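Local coordinates for protein lombricine kinase (Urechis caupo, PDB 3JPZ) that probably catalyses the reversible transfer of a phosphoryl group between ATP and the guanidino compound lombricine, as a member of the phosphagen kinase family, at residues K36-V47 / L61-F72; D97-G106 / G231-G241. All blocks are in the same frame, centred on the assembly; numbering follows the deposited sequence. Where two conformers were deposited one is given.

Contact 1 (K36-V47 / L61-F72)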
loop_
_atom_site.group_PDB
_atom_site.type_symbol
_atom_site.label_atom_id
_atom_site.label_comp_id
_atom_site.label_asym_id
_atom_site.label_seq_id
_atom_site.Cartn_x
_atom_site.Cartn_y
_atom_site.Cartn_z
ATOM N N LYS A 36 -4.675 -18.797 14.373
ATOM C CA LYS A 36 -4.641 -18.036 15.613
ATOM C C LYS A 36 -5.022 -16.586 15.341
ATOM O O LYS A 36 -4.799 -16.054 14.250
ATOM C CB LYS A 36 -3.261 -18.093 16.265
ATOM C CG LYS A 36 -2.710 -19.490 16.453
ATOM C CD LYS A 36 -1.581 -19.505 17.469
ATOM C CE LYS A 36 -2.120 -19.347 18.886
ATOM N NZ LYS A 36 -1.046 -19.097 19.881
ATOM N N LYS A 37 -5.611 -15.954 16.345
ATOM C CA LYS A 37 -6.007 -14.568 16.239
ATOM C C LYS A 37 -5.939 -13.928 17.612
ATOM O O LYS A 37 -6.290 -14.553 18.611
ATOM C CB LYS A 37 -7.428 -14.458 15.686
ATOM C CG LYS A 37 -8.514 -14.969 16.628
ATOM C CD LYS A 37 -9.896 -14.519 16.179
ATOM C CE LYS A 37 -10.036 -14.597 14.665
ATOM N NZ LYS A 37 -11.427 -14.350 14.205
ATOM N N THR A 38 -5.483 -12.683 17.659
ATOM C CA THR A 38 -5.497 -11.925 18.900
ATOM C C THR A 38 -6.935 -11.525 19.165
ATOM O O THR A 38 -7.818 -11.834 18.374
ATOM C CB THR A 38 -4.661 -10.645 18.793
ATOM O OG1 THR A 38 -5.347 -9.704 17.957
ATOM C CG2 THR A 38 -3.276 -10.947 18.217
ATOM N N ALA A 39 -7.168 -10.820 20.263
ATOM C CA ALA A 39 -8.504 -10.334 20.579
ATOM C C ALA A 39 -8.923 -9.231 19.614
ATOM O O ALA A 39 -10.107 -8.944 19.478
ATOM C CB ALA A 39 -8.560 -9.830 22.025
ATOM N N HIS A 40 -7.956 -8.610 18.945
ATOM C CA HIS A 40 -8.280 -7.575 17.972
ATOM C C HIS A 40 -8.264 -8.130 16.544
ATOM O O HIS A 40 -8.409 -7.382 15.574
ATOM C CB HIS A 40 -7.334 -6.383 18.105
ATOM C CG HIS A 40 -7.327 -5.765 19.469
ATOM N ND1 HIS A 40 -6.234 -5.822 20.306
ATOM C CD2 HIS A 40 -8.282 -5.079 20.143
ATOM C CE1 HIS A 40 -6.513 -5.191 21.434
ATOM N NE2 HIS A 40 -7.750 -4.734 21.361
ATOM N N GLY A 41 -8.089 -9.441 16.424
ATOM C CA GLY A 41 -8.234 -10.118 15.149
ATOM C C GLY A 41 -6.970 -10.115 14.315
ATOM O O GLY A 41 -6.981 -10.498 13.148
ATOM N N VAL A 42 -5.874 -9.664 14.905
ATOM C CA VAL A 42 -4.583 -9.763 14.240
ATOM C C VAL A 42 -4.259 -11.232 14.007
ATOM O O VAL A 42 -4.424 -12.063 14.894
ATOM C CB VAL A 42 -3.462 -9.124 15.068
ATOM C CG1 VAL A 42 -2.111 -9.353 14.392
ATOM C CG2 VAL A 42 -3.727 -7.647 15.253
ATOM N N THR A 43 -3.780 -11.540 12.809
ATOM C CA THR A 43 -3.448 -12.905 12.435
ATOM C C THR A 43 -1.981 -13.007 12.049
ATOM O O THR A 43 -1.334 -11.998 11.793
ATOM C CB THR A 43 -4.235 -13.327 11.196
ATOM O OG1 THR A 43 -3.775 -12.559 10.079
ATOM C CG2 THR A 43 -5.722 -13.089 11.391
ATOM N N VAL A 44 -1.464 -14.230 11.983
ATOM C CA VAL A 44 -0.080 -14.435 11.584
ATOM C C VAL A 44 0.163 -13.775 10.231
ATOM O O VAL A 44 1.178 -13.119 10.029
ATOM C CB VAL A 44 0.295 -15.936 11.520
ATOM C CG1 VAL A 44 -0.377 -16.626 10.334
ATOM C CG2 VAL A 44 1.808 -16.099 11.446
ATOM N N ASP A 45 -0.793 -13.929 9.321
ATOM C CA ASP A 45 -0.666 -13.364 7.991
ATOM C C ASP A 45 -0.462 -11.867 8.041
ATOM O O ASP A 45 0.370 -11.340 7.321
ATOM C CB ASP A 45 -1.884 -13.702 7.136
ATOM C CG ASP A 45 -1.693 -14.972 6.354
ATOM O OD1 ASP A 45 -0.645 -15.623 6.556
ATOM O OD2 ASP A 45 -2.575 -15.312 5.540
ATOM N N LYS A 46 -1.230 -11.189 8.890
ATOM C CA LYS A 46 -1.068 -9.752 9.101
ATOM C C LYS A 46 0.340 -9.378 9.575
ATOM O O LYS A 46 0.953 -8.451 9.052
ATOM C CB LYS A 46 -2.077 -9.252 10.139
ATOM C CG LYS A 46 -1.924 -7.775 10.451
ATOM C CD LYS A 46 -2.321 -6.931 9.263
ATOM C CE LYS A 46 -1.902 -5.500 9.433
ATOM N NZ LYS A 46 -2.386 -4.662 8.294
ATOM N N VAL A 47 0.852 -10.070 10.587
ATOM C CA VAL A 47 2.117 -9.643 11.172
ATOM C C VAL A 47 3.296 -9.977 10.267
ATOM O O VAL A 47 4.358 -9.374 10.385
ATOM C CB VAL A 47 2.345 -10.233 12.572
ATOM C CG1 VAL A 47 1.163 -9.894 13.472
ATOM C CG2 VAL A 47 2.580 -11.745 12.502
ATOM N N LEU A 61 8.476 -8.367 10.043
ATOM C CA LEU A 61 7.506 -8.715 11.074
ATOM C C LEU A 61 6.986 -7.459 11.749
ATOM O O LEU A 61 7.754 -6.580 12.111
ATOM C CB LEU A 61 8.142 -9.633 12.117
ATOM C CG LEU A 61 7.220 -10.080 13.249
ATOM C CD1 LEU A 61 6.095 -10.936 12.688
ATOM C CD2 LEU A 61 7.995 -10.836 14.319
ATOM N N ILE A 62 5.676 -7.378 11.939
ATOM C CA ILE A 62 5.096 -6.217 12.592
ATOM C C ILE A 62 3.855 -6.602 13.393
ATOM O O ILE A 62 3.051 -7.420 12.963
ATOM C CB ILE A 62 4.760 -5.122 11.567
ATOM C CG1 ILE A 62 4.315 -3.847 12.285
ATOM C CG2 ILE A 62 3.700 -5.621 10.597
ATOM C CD1 ILE A 62 4.412 -2.596 11.440
ATOM N N ALA A 63 3.726 -6.034 14.583
ATOM C CA ALA A 63 2.587 -6.326 15.435
ATOM C C ALA A 63 1.393 -5.527 14.975
ATOM O O ALA A 63 1.494 -4.328 14.716
ATOM C CB ALA A 63 2.918 -6.005 16.895
ATOM N N GLY A 64 0.258 -6.198 14.852
ATOM C CA GLY A 64 -0.990 -5.500 14.641
ATOM C C GLY A 64 -1.473 -4.903 15.949
ATOM O O GLY A 64 -2.229 -3.931 15.968
ATOM N N ASP A 65 -1.034 -5.493 17.052
ATOM C CA ASP A 65 -1.449 -5.049 18.376
ATOM C C ASP A 65 -0.537 -5.623 19.459
ATOM O O ASP A 65 0.354 -6.420 19.176
ATOM C CB ASP A 65 -2.916 -5.415 18.637
ATOM C CG ASP A 65 -3.158 -6.924 18.755
ATOM O OD1 ASP A 65 -2.215 -7.726 18.592
ATOM O OD2 ASP A 65 -4.319 -7.313 19.022
ATOM N N GLU A 66 -0.759 -5.205 20.698
ATOM C CA GLU A 66 0.129 -5.574 21.790
ATOM C C GLU A 66 0.117 -7.083 21.942
ATOM O O GLU A 66 1.146 -7.710 22.209
ATOM C CB GLU A 66 -0.321 -4.904 23.090
ATOM C CG GLU A 66 0.356 -5.446 24.324
ATOM C CD GLU A 66 0.173 -4.553 25.535
ATOM O OE1 GLU A 66 -0.716 -3.676 25.517
ATOM O OE2 GLU A 66 0.924 -4.732 26.508
ATOM N N GLU A 67 -1.064 -7.654 21.733
ATOM C CA GLU A 67 -1.294 -9.071 21.927
ATOM C C GLU A 67 -0.520 -9.889 20.895
ATOM O O GLU A 67 -0.261 -11.070 21.089
ATOM C CB GLU A 67 -2.794 -9.362 21.840
ATOM C CG GLU A 67 -3.600 -8.946 23.082
ATOM C CD GLU A 67 -3.921 -7.451 23.144
ATOM O OE1 GLU A 67 -3.494 -6.687 22.253
ATOM O OE2 GLU A 67 -4.613 -7.032 24.096
ATOM N N SER A 68 -0.144 -9.246 19.800
ATOM C CA SER A 68 0.623 -9.911 18.756
ATOM C C SER A 68 1.864 -10.599 19.302
ATOM O O SER A 68 2.214 -11.688 18.867
ATOM C CB SER A 68 1.035 -8.908 17.685
ATOM O OG SER A 68 -0.069 -8.554 16.879
ATOM N N TYR A 69 2.535 -9.966 20.252
ATOM C CA TYR A 69 3.777 -10.519 20.790
ATOM C C TYR A 69 3.572 -11.833 21.544
ATOM O O TYR A 69 4.468 -12.667 21.608
ATOM C CB TYR A 69 4.473 -9.479 21.671
ATOM C CG TYR A 69 5.117 -8.378 20.861
ATOM C CD1 TYR A 69 6.380 -8.548 20.313
ATOM C CD2 TYR A 69 4.457 -7.185 20.620
ATOM C CE1 TYR A 69 6.971 -7.555 19.566
ATOM C CE2 TYR A 69 5.041 -6.186 19.878
ATOM C CZ TYR A 69 6.304 -6.379 19.353
ATOM O OH TYR A 69 6.911 -5.397 18.603
ATOM N N GLU A 70 2.391 -12.038 22.110
ATOM C CA GLU A 70 2.152 -13.281 22.824
ATOM C C GLU A 70 1.475 -14.336 21.939
ATOM O O GLU A 70 1.904 -15.480 21.924
ATOM C CB GLU A 70 1.364 -13.033 24.112
ATOM C CG GLU A 70 0.119 -12.201 23.943
ATOM C CD GLU A 70 -0.842 -12.359 25.105
ATOM O OE1 GLU A 70 -0.375 -12.408 26.264
ATOM O OE2 GLU A 70 -2.065 -12.436 24.859
ATOM N N VAL A 71 0.444 -13.959 21.190
ATOM C CA VAL A 71 -0.270 -14.925 20.356
ATOM C C VAL A 71 0.655 -15.522 19.296
ATOM O O VAL A 71 0.592 -16.715 19.003
ATOM C CB VAL A 71 -1.510 -14.298 19.689
ATOM C CG1 VAL A 71 -2.074 -15.223 18.613
ATOM C CG2 VAL A 71 -2.560 -14.000 20.733
ATOM N N PHE A 72 1.514 -14.686 18.730
ATOM C CA PHE A 72 2.535 -15.145 17.794
ATOM C C PHE A 72 3.898 -15.030 18.446
ATOM O O PHE A 72 4.891 -14.699 17.804
ATOM C CB PHE A 72 2.444 -14.327 16.516
ATOM C CG PHE A 72 1.045 -14.219 16.000
ATOM C CD1 PHE A 72 0.405 -15.331 15.483
ATOM C CD2 PHE A 72 0.347 -13.027 16.086
ATOM C CE1 PHE A 72 -0.892 -15.246 15.032
ATOM C CE2 PHE A 72 -0.950 -12.938 15.630
ATOM C CZ PHE A 72 -1.569 -14.045 15.106
#

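Contact 2 (D97-G106 / G231-G241)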
loop_
_atom_site.group_PDB
_atom_site.type_symbol
_atom_site.label_atom_id
_atom_site.label_comp_id
_atom_site.label_asym_id
_atom_site.label_seq_id
_atom_site.Cartn_x
_atom_site.Cartn_y
_atom_site.Cartn_z
ATOM N N ASP A 97 14.595 3.423 32.879
ATOM C CA ASP A 97 15.350 4.390 33.663
ATOM C C ASP A 97 15.407 5.735 32.938
ATOM O O ASP A 97 16.227 5.943 32.047
ATOM C CB ASP A 97 16.762 3.876 33.916
ATOM C CG ASP A 97 17.521 4.730 34.914
ATOM O OD1 ASP A 97 16.958 5.735 35.388
ATOM O OD2 ASP A 97 18.679 4.397 35.230
ATOM N N LEU A 98 14.516 6.639 33.323
ATOM C CA LEU A 98 14.474 7.979 32.758
ATOM C C LEU A 98 15.075 8.996 33.722
ATOM O O LEU A 98 14.649 10.150 33.760
ATOM C CB LEU A 98 13.021 8.372 32.460
ATOM C CG LEU A 98 12.255 7.397 31.577
ATOM C CD1 LEU A 98 10.775 7.809 31.411
ATOM C CD2 LEU A 98 12.953 7.287 30.224
ATOM N N ASP A 99 16.060 8.568 34.506
ATOM C CA ASP A 99 16.600 9.419 35.558
ATOM C C ASP A 99 17.851 10.146 35.079
ATOM O O ASP A 99 18.973 9.644 35.204
ATOM C CB ASP A 99 16.890 8.608 36.821
ATOM C CG ASP A 99 17.221 9.487 38.007
ATOM O OD1 ASP A 99 17.373 10.712 37.811
ATOM O OD2 ASP A 99 17.331 8.954 39.131
ATOM N N ALA A 100 17.631 11.338 34.533
ATOM C CA ALA A 100 18.698 12.177 34.009
ATOM C C ALA A 100 19.773 12.478 35.043
ATOM O O ALA A 100 20.952 12.530 34.705
ATOM C CB ALA A 100 18.114 13.471 33.474
ATOM N N SER A 101 19.373 12.683 36.295
ATOM C CA SER A 101 20.335 12.988 37.357
ATOM C C SER A 101 21.399 11.894 37.505
ATOM O O SER A 101 22.478 12.139 38.043
ATOM C CB SER A 101 19.617 13.209 38.695
ATOM O OG SER A 101 19.231 11.987 39.302
ATOM N N LYS A 102 21.091 10.693 37.022
ATOM C CA LYS A 102 22.021 9.561 37.099
ATOM C C LYS A 102 23.130 9.653 36.048
ATOM O O LYS A 102 24.053 8.839 36.030
ATOM C CB LYS A 102 21.277 8.230 36.931
ATOM C CG LYS A 102 20.385 7.853 38.104
ATOM C CD LYS A 102 19.518 6.635 37.790
ATOM C CE LYS A 102 20.282 5.322 37.946
ATOM N NZ LYS A 102 19.368 4.144 38.044
ATOM N N LEU A 103 23.041 10.652 35.180
ATOM C CA LEU A 103 23.961 10.766 34.058
ATOM C C LEU A 103 25.296 11.362 34.465
ATOM O O LEU A 103 25.379 12.176 35.380
ATOM C CB LEU A 103 23.349 11.625 32.952
ATOM C CG LEU A 103 22.224 10.986 32.149
ATOM C CD1 LEU A 103 21.703 11.966 31.112
ATOM C CD2 LEU A 103 22.704 9.710 31.484
ATOM N N VAL A 104 26.337 10.960 33.751
ATOM C CA VAL A 104 27.683 11.445 34.007
ATOM C C VAL A 104 28.204 12.145 32.766
ATOM O O VAL A 104 28.305 11.527 31.706
ATOM C CB VAL A 104 28.629 10.283 34.370
ATOM C CG1 VAL A 104 30.058 10.789 34.578
ATOM C CG2 VAL A 104 28.119 9.564 35.612
ATOM N N GLY A 105 28.514 13.436 32.891
ATOM C CA GLY A 105 29.137 14.191 31.813
ATOM C C GLY A 105 28.235 14.502 30.628
ATOM O O GLY A 105 28.707 14.647 29.499
ATOM N N GLY A 106 26.940 14.639 30.884
ATOM C CA GLY A 106 25.978 14.840 29.810
ATOM C C GLY A 106 25.943 16.227 29.190
ATOM O O GLY A 106 24.906 16.645 28.684
ATOM N N GLY A 231 25.027 20.964 23.449
ATOM C CA GLY A 231 25.498 19.654 23.862
ATOM C C GLY A 231 24.998 19.190 25.209
ATOM O O GLY A 231 25.528 18.236 25.756
ATOM N N ASN A 232 23.972 19.845 25.746
ATOM C CA ASN A 232 23.424 19.438 27.031
ATOM C C ASN A 232 22.435 18.287 26.879
ATOM O O ASN A 232 21.213 18.456 27.026
ATOM C CB ASN A 232 22.749 20.610 27.742
ATOM C CG ASN A 232 22.680 20.409 29.242
ATOM O OD1 ASN A 232 22.679 19.278 29.732
ATOM N ND2 ASN A 232 22.630 21.508 29.981
ATOM N N VAL A 233 22.967 17.109 26.592
ATOM C CA VAL A 233 22.135 15.934 26.398
ATOM C C VAL A 233 21.429 15.570 27.691
ATOM O O VAL A 233 20.372 14.966 27.665
ATOM C CB VAL A 233 22.956 14.726 25.954
ATOM C CG1 VAL A 233 22.039 13.586 25.575
ATOM C CG2 VAL A 233 23.824 15.079 24.791
ATOM N N LYS A 234 22.033 15.931 28.822
ATOM C CA LYS A 234 21.461 15.623 30.121
ATOM C C LYS A 234 20.170 16.410 30.296
ATOM O O LYS A 234 19.185 15.889 30.786
ATOM C CB LYS A 234 22.450 15.948 31.245
ATOM C CG LYS A 234 21.830 15.943 32.641
ATOM C CD LYS A 234 22.897 16.068 33.730
ATOM C CE LYS A 234 22.275 16.200 35.118
ATOM N NZ LYS A 234 23.300 16.170 36.199
ATOM N N ALA A 235 20.193 17.673 29.889
ATOM C CA ALA A 235 19.007 18.507 29.925
ATOM C C ALA A 235 17.953 17.928 28.988
ATOM O O ALA A 235 16.768 17.938 29.300
ATOM C CB ALA A 235 19.356 19.931 29.527
ATOM N N VAL A 236 18.396 17.408 27.847
ATOM C CA VAL A 236 17.492 16.841 26.853
ATOM C C VAL A 236 16.807 15.592 27.379
ATOM O O VAL A 236 15.624 15.358 27.122
ATOM C CB VAL A 236 18.243 16.466 25.555
ATOM C CG1 VAL A 236 17.323 15.679 24.628
ATOM C CG2 VAL A 236 18.752 17.707 24.869
ATOM N N PHE A 237 17.564 14.792 28.119
ATOM C CA PHE A 237 17.048 13.572 28.709
ATOM C C PHE A 237 16.111 13.934 29.863
ATOM O O PHE A 237 15.108 13.263 30.089
ATOM C CB PHE A 237 18.207 12.708 29.213
ATOM C CG PHE A 237 17.791 11.345 29.708
ATOM C CD1 PHE A 237 16.993 10.523 28.936
ATOM C CD2 PHE A 237 18.231 10.882 30.938
ATOM C CE1 PHE A 237 16.628 9.268 29.387
ATOM C CE2 PHE A 237 17.870 9.629 31.397
ATOM C CZ PHE A 237 17.068 8.821 30.619
ATOM N N GLU A 238 16.450 14.997 30.588
ATOM C CA GLU A 238 15.674 15.400 31.761
ATOM C C GLU A 238 14.265 15.774 31.350
ATOM O O GLU A 238 13.294 15.411 32.012
ATOM C CB GLU A 238 16.327 16.595 32.463
ATOM C CG GLU A 238 15.678 16.955 33.808
ATOM C CD GLU A 238 14.346 17.699 33.682
ATOM O OE1 GLU A 238 14.130 18.421 32.676
ATOM O OE2 GLU A 238 13.517 17.572 34.614
ATOM N N ARG A 239 14.171 16.531 30.266
ATOM C CA ARG A 239 12.890 16.948 29.719
ATOM C C ARG A 239 12.188 15.735 29.131
ATOM O O ARG A 239 10.992 15.558 29.283
ATOM C CB ARG A 239 13.108 18.021 28.647
ATOM C CG ARG A 239 11.891 18.334 27.789
ATOM C CD ARG A 239 12.120 19.587 26.949
ATOM N NE ARG A 239 12.277 20.775 27.783
ATOM C CZ ARG A 239 13.426 21.411 27.986
ATOM N NH1 ARG A 239 14.542 20.987 27.403
ATOM N NH2 ARG A 239 13.456 22.482 28.769
ATOM N N PHE A 240 12.964 14.901 28.458
ATOM C CA PHE A 240 12.473 13.676 27.860
ATOM C C PHE A 240 11.676 12.836 28.864
ATOM O O PHE A 240 10.512 12.515 28.639
ATOM C CB PHE A 240 13.689 12.903 27.347
ATOM C CG PHE A 240 13.368 11.607 26.684
ATOM C CD1 PHE A 240 12.955 11.570 25.359
ATOM C CD2 PHE A 240 13.535 10.413 27.367
ATOM C CE1 PHE A 240 12.686 10.360 24.735
ATOM C CE2 PHE A 240 13.271 9.211 26.751
ATOM C CZ PHE A 240 12.841 9.185 25.428
ATOM N N GLY A 241 12.311 12.487 29.976
ATOM C CA GLY A 241 11.683 11.655 30.985
ATOM C C GLY A 241 10.596 12.393 31.741
ATOM O O GLY A 241 9.582 11.814 32.112
#

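Contact 1 (K36-V47 / L61-F72)
The ring of Phe-72 meets Val-44 CA on one face, 3.6 Å above its plane and offset toward the rim, while its own neighbour Val-71 sets CG1 over the centre of the opposite face. At the ring edge, in plane, lies Val-42 O, 3.5 Å from Phe-72 CZ, so the phenyl is wedged against the backbone that enters helix 44-53. The His-40 ring is engaged through its edge: Asp-65 OD2 and Glu-67 OE1 both lie in its plane, and ring and carboxylate planes stand 74° apart for Asp-65. ND1 of His-40 donates to Asp-65 OD2 at 2.7 Å, on its anti side; Thr-38 OG1 donates to the same OD2 on its syn side, at 2.8 Å, and both donors stand somewhat out of the carboxylate plane. With chi1 of 68°, Asp-65 carries its carboxylate between its backbone N and carbonyl carbon, where OD1 can also accept from Ser-68 OG and, weakly, from Ser-68 N, capping the turn into helix 68-71. The contact joins two loop-to-helix junctions of the small N-terminal domain of the phosphagen kinases, and Leu-33 of helix 27-33 also packs on Phe-72. Thr-38 OG1 in turn accepts from His-40 N, forming an ST turn, and from Val-42 N. At one end of the interface Lys-36 NZ reaches Val-71 O at 3.0 Å, in the carbonyl plane; at the other, Ile-62 N donates to Val-47 O at 2.9 Å, with Leu-61 CD1 alongside Val-47 CG2 at 3.6 Å.

Contact 2 (D97-G106 / G231-G241)
The backbones meet at Gly-106, whose O accepts from Lys-234 N in the first turn of helix 233-252 at 3.0 Å, with an N-H...O angle of 156°; the CA atoms of Leu-98 and Gly-241 approach to 4.9 Å. This is a loop laid over the start of a helix that itself packs on strands 113-122 and 222-229 of the large antiparallel sheet of the phosphagen kinase catalytic domain. Asn-232 is the N-cap, its OD1 accepting from Ala-235 N. Phe-237 buries the most surface of any residue here: with CG anti to the backbone N (chi1 -174°), its ring projects into the curve of 97-103. Asp-97 O lies at the ring edge, in plane, 3.3 Å from Phe-237 CZ. Phe-237 CD2 lies 3.6 Å from both Ala-100 CB and Leu-103 CD1, residues that approach obliquely, and Val-337 of helix 333-355 also touches Phe-237. Ala-100 CB settles on the helix backbone, 3.6 Å from Glu-238 CA. Within the loop, Asp-97 OD1 accepts from Asp-99 N, an Asx turn, and Asp-97 OD2 forms salt bridges with Lys-102 NZ and Arg-334. Leu-98 CB packs on Gly-241 CA, and Leu-98 CD2 meets the Phe-240 ring edge, 4.0 Å from Phe-240 CE2.

In the fold
Contact 1 closes before contact 2 opens along the chain, and the two lie on opposite sides of the chain's centre, 35 Å apart between centres and about 17 Å between nearest atoms, without touching. Contact 1 is local, joining segments 14 residues apart within the N-terminal domain. Contact 2 spans 125 residues and ties the connection between helix 73-83 and strand 113-122 to helix 233-252, which packs on the eight-stranded sheet. That connection leads to strand 113-122, which carries Ser-115, Arg-117 and Arg-119, residues that bind ADP, absent from this chain. The two contacts thus lie in separate parts of the fold: contact 1 inside the small domain, contact 2 where the connection between the domains lies against helix 233-252.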